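Local coordinates for glutathione S-transferase (Pseudomonas fluorescens, PDB 3M3M), which binds glutathione and probably transfers it to electrophilic substrates, as glutathione transferases do, at residues I108-F113 with L129-R134; I72-A77 with Q81-E86. One frame throughout, in Å; residues are numbered along the deposited sequence. Where two conformers were deposited one is given.

Contact 1 (I108-F113 with L129-R134)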
ATOM      1  N   ILE A 108      -4.738   7.196  -7.015  1.00  8.90           N
ATOM      2  CA  ILE A 108      -4.409   5.920  -7.671  1.00 10.06           C
ATOM      3  C   ILE A 108      -5.414   4.890  -7.222  1.00 10.26           C
ATOM      4  O   ILE A 108      -6.014   4.253  -8.071  1.00 11.75           O
ATOM      5  CB  ILE A 108      -2.965   5.437  -7.438  1.00 10.53           C
ATOM      6  CG1 ILE A 108      -1.933   6.586  -7.743  1.00 13.47           C
ATOM      7  CG2 ILE A 108      -2.731   4.067  -8.145  1.00 10.73           C
ATOM      8  CD1 ILE A 108      -1.858   7.016  -9.198  1.00 13.43           C
ATOM      9  N   ALA A 109      -5.654   4.764  -5.931  1.00  9.91           N
ATOM     10  CA  ALA A 109      -6.538   3.692  -5.450  1.00 10.73           C
ATOM     11  C   ALA A 109      -7.991   3.959  -5.872  1.00 10.77           C
ATOM     12  O   ALA A 109      -8.691   3.018  -6.249  1.00 12.32           O
ATOM     13  CB  ALA A 109      -6.499   3.546  -3.883  1.00 10.77           C
ATOM     14  N   VAL A 110      -8.443   5.216  -5.778  1.00 10.71           N
ATOM     15  CA  VAL A 110      -9.844   5.503  -6.089  1.00 10.96           C
ATOM     16  C   VAL A 110     -10.099   5.399  -7.613  1.00 10.58           C
ATOM     17  O   VAL A 110     -11.165   4.914  -8.037  1.00 11.88           O
ATOM     18  CB  VAL A 110     -10.290   6.866  -5.462  1.00 12.97           C
ATOM     19  CG1 VAL A 110     -11.793   7.180  -5.721  1.00 12.66           C
ATOM     20  CG2 VAL A 110     -10.111   6.790  -3.932  1.00 12.52           C
ATOM     21  N   ALA A 111      -9.131   5.827  -8.430  1.00 10.40           N
ATOM     22  CA  ALA A 111      -9.327   5.642  -9.915  1.00  9.88           C
ATOM     23  C   ALA A 111      -9.469   4.152 -10.218  1.00 11.62           C
ATOM     24  O   ALA A 111     -10.285   3.719 -11.069  1.00 11.55           O
ATOM     25  CB  ALA A 111      -8.120   6.213 -10.674  1.00 10.66           C
ATOM     26  N   ARG A 112      -8.602   3.356  -9.591  1.00  8.67           N
ATOM     27  CA  ARG A 112      -8.667   1.873  -9.813  1.00 10.01           C
ATOM     28  C   ARG A 112     -10.028   1.364  -9.317  1.00 10.80           C
ATOM     29  O   ARG A 112     -10.635   0.497  -9.943  1.00 12.88           O
ATOM     30  CB  ARG A 112      -7.511   1.223  -9.028  1.00  9.24           C
ATOM     31  CG  ARG A 112      -7.731  -0.333  -8.843  1.00 11.27           C
ATOM     32  CD  ARG A 112      -6.358  -0.942  -8.410  1.00 12.55           C
ATOM     33  NE  ARG A 112      -6.457  -2.417  -8.174  1.00 11.36           N
ATOM     34  CZ  ARG A 112      -6.814  -2.995  -7.028  1.00 11.75           C
ATOM     35  NH1 ARG A 112      -7.195  -2.242  -5.983  1.00 11.58           N
ATOM     36  NH2 ARG A 112      -6.693  -4.324  -6.854  1.00 12.61           N
ATOM     37  N   PHE A 113     -10.521   1.858  -8.183  1.00  9.93           N
ATOM     38  CA  PHE A 113     -11.866   1.403  -7.718  1.00 12.54           C
ATOM     39  C   PHE A 113     -12.939   1.744  -8.745  1.00 13.59           C
ATOM     40  O   PHE A 113     -13.708   0.869  -9.154  1.00 13.29           O
ATOM     41  CB  PHE A 113     -12.241   2.007  -6.376  1.00 13.13           C
ATOM     42  CG  PHE A 113     -13.575   1.552  -5.902  1.00 15.76           C
ATOM     43  CD1 PHE A 113     -13.737   0.287  -5.381  1.00 20.77           C
ATOM     44  CD2 PHE A 113     -14.691   2.425  -5.998  1.00 14.25           C
ATOM     45  CE1 PHE A 113     -14.994  -0.118  -4.927  1.00 22.24           C
ATOM     46  CE2 PHE A 113     -15.949   1.977  -5.585  1.00 16.19           C
ATOM     47  CZ  PHE A 113     -16.087   0.720  -5.075  1.00 18.72           C
ATOM     48  N   LEU A 129     -11.370  11.682 -14.204  1.00 13.34           N
ATOM     49  CA  LEU A 129     -10.353  12.466 -14.913  1.00 14.58           C
ATOM     50  C   LEU A 129      -9.564  13.391 -13.969  1.00 14.64           C
ATOM     51  O   LEU A 129      -8.395  13.542 -14.210  1.00 15.58           O
ATOM     52  CB  LEU A 129     -10.985  13.314 -16.055  1.00 16.37           C
ATOM     53  CG  LEU A 129     -11.450  12.363 -17.199  1.00 19.78           C
ATOM     54  CD1 LEU A 129     -12.240  13.264 -18.186  1.00 26.63           C
ATOM     55  CD2 LEU A 129     -10.356  11.504 -17.892  1.00 21.64           C
ATOM     56  N   LYS A 130     -10.214  13.953 -12.961  1.00 14.48           N
ATOM     57  CA  LYS A 130      -9.520  14.795 -11.941  1.00 16.60           C
ATOM     58  C   LYS A 130      -8.540  13.915 -11.132  1.00 15.51           C
ATOM     59  O   LYS A 130      -7.389  14.333 -10.857  1.00 17.04           O
ATOM     60  CB  LYS A 130     -10.476  15.501 -11.006  1.00 17.14           C
ATOM     61  CG  LYS A 130     -11.412  16.582 -11.744  1.00 28.04           C
ATOM     62  CD  LYS A 130     -12.456  17.204 -10.793  1.00 37.87           C
ATOM     63  CE  LYS A 130     -12.918  18.579 -11.317  1.00 42.89           C
ATOM     64  NZ  LYS A 130     -13.576  18.464 -12.655  1.00 45.37           N
ATOM     65  N   LEU A 131      -8.985  12.703 -10.770  1.00 14.48           N
ATOM     66  CA  LEU A 131      -8.073  11.744 -10.064  1.00 12.25           C
ATOM     67  C   LEU A 131      -6.891  11.439 -10.956  1.00 13.59           C
ATOM     68  O   LEU A 131      -5.781  11.290 -10.507  1.00 10.95           O
ATOM     69  CB  LEU A 131      -8.833  10.454  -9.722  1.00 13.49           C
ATOM     70  CG  LEU A 131     -10.079  10.616  -8.864  1.00 14.23           C
ATOM     71  CD1 LEU A 131     -10.734   9.202  -8.689  1.00 15.18           C
ATOM     72  CD2 LEU A 131      -9.837  11.273  -7.487  1.00 10.29           C
ATOM     73  N   HIS A 132      -7.090  11.284 -12.247  1.00 13.66           N
ATOM     74  CA  HIS A 132      -5.969  11.114 -13.120  1.00 14.84           C
ATOM     75  C   HIS A 132      -4.973  12.259 -13.038  1.00 14.25           C
ATOM     76  O   HIS A 132      -3.789  12.035 -12.962  1.00 12.98           O
ATOM     77  CB  HIS A 132      -6.422  10.899 -14.588  1.00 15.99           C
ATOM     78  CG  HIS A 132      -6.624   9.455 -14.906  1.00 16.49           C
ATOM     79  ND1 HIS A 132      -6.790   8.994 -16.193  1.00 20.30           N
ATOM     80  CD2 HIS A 132      -6.781   8.387 -14.084  1.00 16.14           C
ATOM     81  CE1 HIS A 132      -6.960   7.679 -16.160  1.00 22.43           C
ATOM     82  NE2 HIS A 132      -6.935   7.284 -14.884  1.00 18.91           N
ATOM     83  N   LYS A 133      -5.453  13.482 -13.069  1.00 13.97           N
ATOM     84  CA  LYS A 133      -4.516  14.627 -13.049  1.00 12.89           C
ATOM     85  C   LYS A 133      -3.707  14.637 -11.746  1.00 13.17           C
ATOM     86  O   LYS A 133      -2.472  14.788 -11.818  1.00 13.58           O
ATOM     87  CB  LYS A 133      -5.275  15.965 -13.152  1.00 14.89           C
ATOM     88  CG  LYS A 133      -5.740  16.099 -14.633  1.00 22.36           C
ATOM     89  CD  LYS A 133      -6.412  17.470 -14.909  1.00 33.09           C
ATOM     90  CE  LYS A 133      -7.059  17.360 -16.326  1.00 39.36           C
ATOM     91  NZ  LYS A 133      -7.617  18.693 -16.725  1.00 47.22           N
ATOM     92  N   ARG A 134      -4.365  14.363 -10.622  1.00 11.83           N
ATOM     93  CA  ARG A 134      -3.667  14.475  -9.346  1.00 12.15           C
ATOM     94  C   ARG A 134      -2.786  13.237  -9.177  1.00 11.52           C
ATOM     95  O   ARG A 134      -1.702  13.359  -8.547  1.00 11.18           O
ATOM     96  CB  ARG A 134      -4.658  14.621  -8.157  1.00 14.01           C
ATOM     97  CG  ARG A 134      -5.353  15.981  -8.288  1.00 18.88           C
ATOM     98  CD  ARG A 134      -6.330  16.335  -7.168  1.00 29.37           C
ATOM     99  NE  ARG A 134      -5.793  17.430  -6.354  1.00 41.85           N
ATOM    100  CZ  ARG A 134      -6.289  17.810  -5.175  1.00 45.42           C
ATOM    101  NH1 ARG A 134      -5.685  18.793  -4.514  1.00 50.39           N
ATOM    102  NH2 ARG A 134      -7.377  17.212  -4.647  1.00 43.50           N
TER

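Contact 2 (I72-A77 with Q81-E86)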
ATOM      1  N   ILE A  72       0.981  -0.190  10.626  1.00  5.89           N
ATOM      2  CA  ILE A  72       1.288  -1.651  10.723  1.00  8.26           C
ATOM      3  C   ILE A  72       2.636  -1.983  10.069  1.00  8.05           C
ATOM      4  O   ILE A  72       3.442  -2.741  10.656  1.00  8.42           O
ATOM      5  CB  ILE A  72       0.119  -2.502  10.117  1.00  6.36           C
ATOM      6  CG1 ILE A  72      -1.183  -2.294  10.939  1.00  6.61           C
ATOM      7  CG2 ILE A  72       0.590  -4.027  10.088  1.00  9.27           C
ATOM      8  CD1 ILE A  72      -2.417  -2.709  10.058  1.00  9.55           C
ATOM      9  N   LEU A  73       2.970  -1.394   8.922  1.00  6.55           N
ATOM     10  CA  LEU A  73       4.280  -1.593   8.331  1.00  7.14           C
ATOM     11  C   LEU A  73       5.372  -1.167   9.313  1.00  9.14           C
ATOM     12  O   LEU A  73       6.404  -1.864   9.458  1.00  8.39           O
ATOM     13  CB  LEU A  73       4.439  -0.807   7.021  1.00  8.85           C
ATOM     14  CG  LEU A  73       3.571  -1.273   5.826  1.00  6.92           C
ATOM     15  CD1 LEU A  73       3.793  -0.317   4.631  1.00  8.86           C
ATOM     16  CD2 LEU A  73       4.026  -2.750   5.486  1.00  8.85           C
ATOM     17  N   ASN A  74       5.188   0.006   9.959  1.00  6.35           N
ATOM     18  CA  ASN A  74       6.241   0.405  10.948  1.00  7.58           C
ATOM     19  C   ASN A  74       6.408  -0.609  12.096  1.00  8.59           C
ATOM     20  O   ASN A  74       7.593  -0.861  12.529  1.00  9.89           O
ATOM     21  CB  ASN A  74       5.899   1.787  11.493  1.00  8.14           C
ATOM     22  CG  ASN A  74       6.454   2.938  10.558  1.00  8.42           C
ATOM     23  OD1 ASN A  74       7.598   3.359  10.694  1.00  9.86           O
ATOM     24  ND2 ASN A  74       5.708   3.308   9.554  1.00  6.62           N
ATOM     25  N   PHE A  75       5.287  -1.099  12.644  1.00  8.13           N
ATOM     26  CA  PHE A  75       5.365  -2.068  13.764  1.00  7.06           C
ATOM     27  C   PHE A  75       6.121  -3.338  13.283  1.00  8.76           C
ATOM     28  O   PHE A  75       7.020  -3.830  14.008  1.00 10.18           O
ATOM     29  CB  PHE A  75       3.982  -2.468  14.129  1.00  7.97           C
ATOM     30  CG  PHE A  75       3.900  -3.470  15.164  1.00 11.15           C
ATOM     31  CD1 PHE A  75       4.224  -3.121  16.489  1.00 13.78           C
ATOM     32  CD2 PHE A  75       3.551  -4.840  14.848  1.00 14.06           C
ATOM     33  CE1 PHE A  75       4.112  -4.101  17.547  1.00 15.74           C
ATOM     34  CE2 PHE A  75       3.451  -5.794  15.926  1.00 16.09           C
ATOM     35  CZ  PHE A  75       3.810  -5.417  17.219  1.00 14.94           C
ATOM     36  N   LEU A  76       5.754  -3.857  12.095  1.00  9.26           N
ATOM     37  CA  LEU A  76       6.390  -5.138  11.631  1.00  8.59           C
ATOM     38  C   LEU A  76       7.849  -4.967  11.294  1.00  9.89           C
ATOM     39  O   LEU A  76       8.699  -5.889  11.515  1.00 11.43           O
ATOM     40  CB  LEU A  76       5.634  -5.711  10.398  1.00  7.75           C
ATOM     41  CG  LEU A  76       4.215  -6.126  10.735  1.00 11.01           C
ATOM     42  CD1 LEU A  76       3.371  -6.518   9.477  1.00 10.43           C
ATOM     43  CD2 LEU A  76       4.191  -7.268  11.792  1.00 11.16           C
ATOM     44  N   ALA A  77       8.204  -3.819  10.766  1.00 10.31           N
ATOM     45  CA  ALA A  77       9.567  -3.583  10.181  1.00 10.34           C
ATOM     46  C   ALA A  77      10.589  -3.107  11.232  1.00 15.99           C
ATOM     47  O   ALA A  77      11.796  -2.980  10.949  1.00 15.70           O
ATOM     48  CB  ALA A  77       9.525  -2.530   9.042  1.00 10.77           C
ATOM     49  N   GLN A  81      15.942  -4.498   8.273  1.00 13.79           N
ATOM     50  CA  GLN A  81      16.570  -3.735   7.229  1.00 14.05           C
ATOM     51  C   GLN A  81      15.501  -2.919   6.451  1.00 11.78           C
ATOM     52  O   GLN A  81      15.881  -2.159   5.521  1.00 13.34           O
ATOM     53  CB  GLN A  81      17.202  -4.657   6.197  1.00 15.30           C
ATOM     54  CG  GLN A  81      16.212  -5.624   5.511  1.00 19.12           C
ATOM     55  CD  GLN A  81      16.037  -6.973   6.277  1.00 20.93           C
ATOM     56  OE1 GLN A  81      16.153  -7.063   7.533  1.00 21.20           O
ATOM     57  NE2 GLN A  81      15.762  -8.021   5.498  1.00 22.84           N
ATOM     58  N   PHE A  82      14.224  -3.132   6.759  1.00 10.12           N
ATOM     59  CA  PHE A  82      13.170  -2.321   5.991  1.00  9.99           C
ATOM     60  C   PHE A  82      12.799  -0.995   6.616  1.00 10.67           C
ATOM     61  O   PHE A  82      11.933  -0.272   6.044  1.00  9.06           O
ATOM     62  CB  PHE A  82      11.913  -3.185   5.810  1.00 10.19           C
ATOM     63  CG  PHE A  82      12.220  -4.443   5.085  1.00  9.75           C
ATOM     64  CD1 PHE A  82      12.317  -4.407   3.708  1.00 13.25           C
ATOM     65  CD2 PHE A  82      12.316  -5.673   5.766  1.00 12.49           C
ATOM     66  CE1 PHE A  82      12.542  -5.589   2.975  1.00 15.34           C
ATOM     67  CE2 PHE A  82      12.567  -6.883   5.041  1.00 11.61           C
ATOM     68  CZ  PHE A  82      12.698  -6.818   3.661  1.00 12.92           C
ATOM     69  N   LEU A  83      13.384  -0.696   7.776  1.00 10.74           N
ATOM     70  CA  LEU A  83      13.069   0.604   8.460  1.00 12.58           C
ATOM     71  C   LEU A  83      14.421   1.077   9.070  1.00 13.61           C
ATOM     72  O   LEU A  83      14.867   0.499  10.083  1.00 15.77           O
ATOM     73  CB  LEU A  83      12.004   0.407   9.599  1.00 12.89           C
ATOM     74  CG  LEU A  83      11.708   1.730  10.371  1.00 14.53           C
ATOM     75  CD1 LEU A  83      11.204   2.760   9.394  1.00 12.93           C
ATOM     76  CD2 LEU A  83      10.747   1.397  11.439  1.00 20.71           C
ATOM     77  N   PRO A  84      15.001   2.145   8.494  1.00 13.73           N
ATOM     78  CA  PRO A  84      16.255   2.700   9.007  1.00 16.28           C
ATOM     79  C   PRO A  84      16.073   3.186  10.434  1.00 18.35           C
ATOM     80  O   PRO A  84      15.012   3.650  10.807  1.00 19.38           O
ATOM     81  CB  PRO A  84      16.565   3.879   8.076  1.00 16.45           C
ATOM     82  CG  PRO A  84      15.761   3.643   6.790  1.00 16.85           C
ATOM     83  CD  PRO A  84      14.570   2.766   7.217  1.00 13.75           C
ATOM     84  N   SER A  85      17.119   3.067  11.249  1.00 20.90           N
ATOM     85  CA  SER A  85      17.050   3.615  12.615  1.00 24.35           C
ATOM     86  C   SER A  85      17.628   5.062  12.668  1.00 23.35           C
ATOM     87  O   SER A  85      17.264   5.792  13.584  1.00 26.02           O
ATOM     88  CB  SER A  85      17.854   2.677  13.572  1.00 25.41           C
ATOM     89  OG  SER A  85      19.137   2.502  12.981  1.00 31.06           O
ATOM     90  N   GLU A  86      18.470   5.450  11.702  1.00 23.52           N
ATOM     91  CA  GLU A  86      19.053   6.822  11.682  0.50 23.69           C
ATOM     92  C   GLU A  86      17.896   7.808  11.518  1.00 24.84           C
ATOM     93  O   GLU A  86      17.046   7.633  10.631  1.00 21.60           O
ATOM     94  CB  GLU A  86      20.075   7.064  10.567  0.50 23.98           C
ATOM     95  CG  GLU A  86      20.970   8.325  10.801  0.50 24.52           C
ATOM     96  CD  GLU A  86      20.420   9.649  10.217  0.50 25.79           C
ATOM     97  OE1 GLU A  86      20.192   9.655   9.000  0.50 29.76           O
ATOM     98  OE2 GLU A  86      20.305  10.678  10.956  0.50 21.84           O
TER

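Contact 1 (I108-F113 with L129-R134)
Leu131 holds CG anti to its carbonyl carbon (chi1 -58°), which directs its branch toward helix 87-117, where CD1 meets Val110, whose CG1 stands anti to the backbone N (chi1 -178°). This is the all-helical C-terminal domain of the glutathione transferase fold, in which helices 87-117 and 125-146 pack as a near-antiparallel pair, the axes of their short segments 9.2 Å apart and inclined at 148°. Leu131 CD1 works on two fronts: it touches Val110 CG1 at 3.7 Å, the two side chains crossing obliquely, and it lies 3.7 Å from the backbone N of Ala111. The small Ala111 side chain probably helps admit CD1 so close to the backbone; Ala111 CB stands 4.4 Å from Leu131 CB. No hydrogen bond joins the two segments. Tyr107 and Ile114, from the turns before and after on helix 87-117, also touch Leu131. His132 adds its ring, whose NE2 is hydrogen-bonded to the carbonyl oxygen of Gly174, which helps to orient it, while Phe176 meets it; the ring presents its edge to helix 87-117, with His132 CD2 4.3 Å from Ala111 CB.

Contact 2 (I72-A77 with Q81-E86)
Ala77 and Leu83 meet at the last turn of helix 69-77, where Ala77 CB lies 3.9 Å from Leu83 CB and 4.1 Å from Phe82 CB. This helix ends the thioredoxin-like N-terminal domain of the glutathione transferase fold, and residues 81-86 belong to the linker that leads into helix 87-117 of the helical domain. The chain thus doubles back on the helix it has just left. With CG anti to the backbone N (chi1 177°), Leu83 carries its two methyls along the helix to Asn74, and the two side chains cross at about a right angle. Both methyls approach the amide oxygen from one side, Leu83 CD2 3.8 Å and CD1 3.9 Å from Asn74 OD1. Leu83 CB also sits 3.7 Å from Ala77 O, an oxygen that is hydrogen-bonded to the Ser80 hydroxyl; Ser80 OG is bonded to Phe82 N as well, so one side chain ties the helix end to the returning linker. The phenyl group of Phe82 leads away from the helix to Met21 of helix 13-24, with Gln81 CG over one face. Farther out, Ile159 touches Asn74, Ala77 and Leu83, while its backbone is hydrogen-bonded to that of Phe82. Asn74 ND2 is held by Asn70 O and by Gln97 OE1 of helix 87-117, which should hold the turn of the amide.

Taken together, the two contacts show two levels of packing in a two-domain chain. Contact 2 comes first in sequence and closes before contact 1 opens: it folds the interdomain linker against helix 69-77. Their centres lie 29 Å apart on opposite sides of the chain's centre, and their nearest atoms remain about 14 Å from each other, so they do not touch; the shared chain element is helix 87-117, which begins right after contact 2 and carries one side of contact 1. Contact 2 thus belongs to the junction between domains and contact 1 to the helical domain itself, with bound glutathione about 11 Å from the Asn74 side chain and about 8 Å from that of Val110.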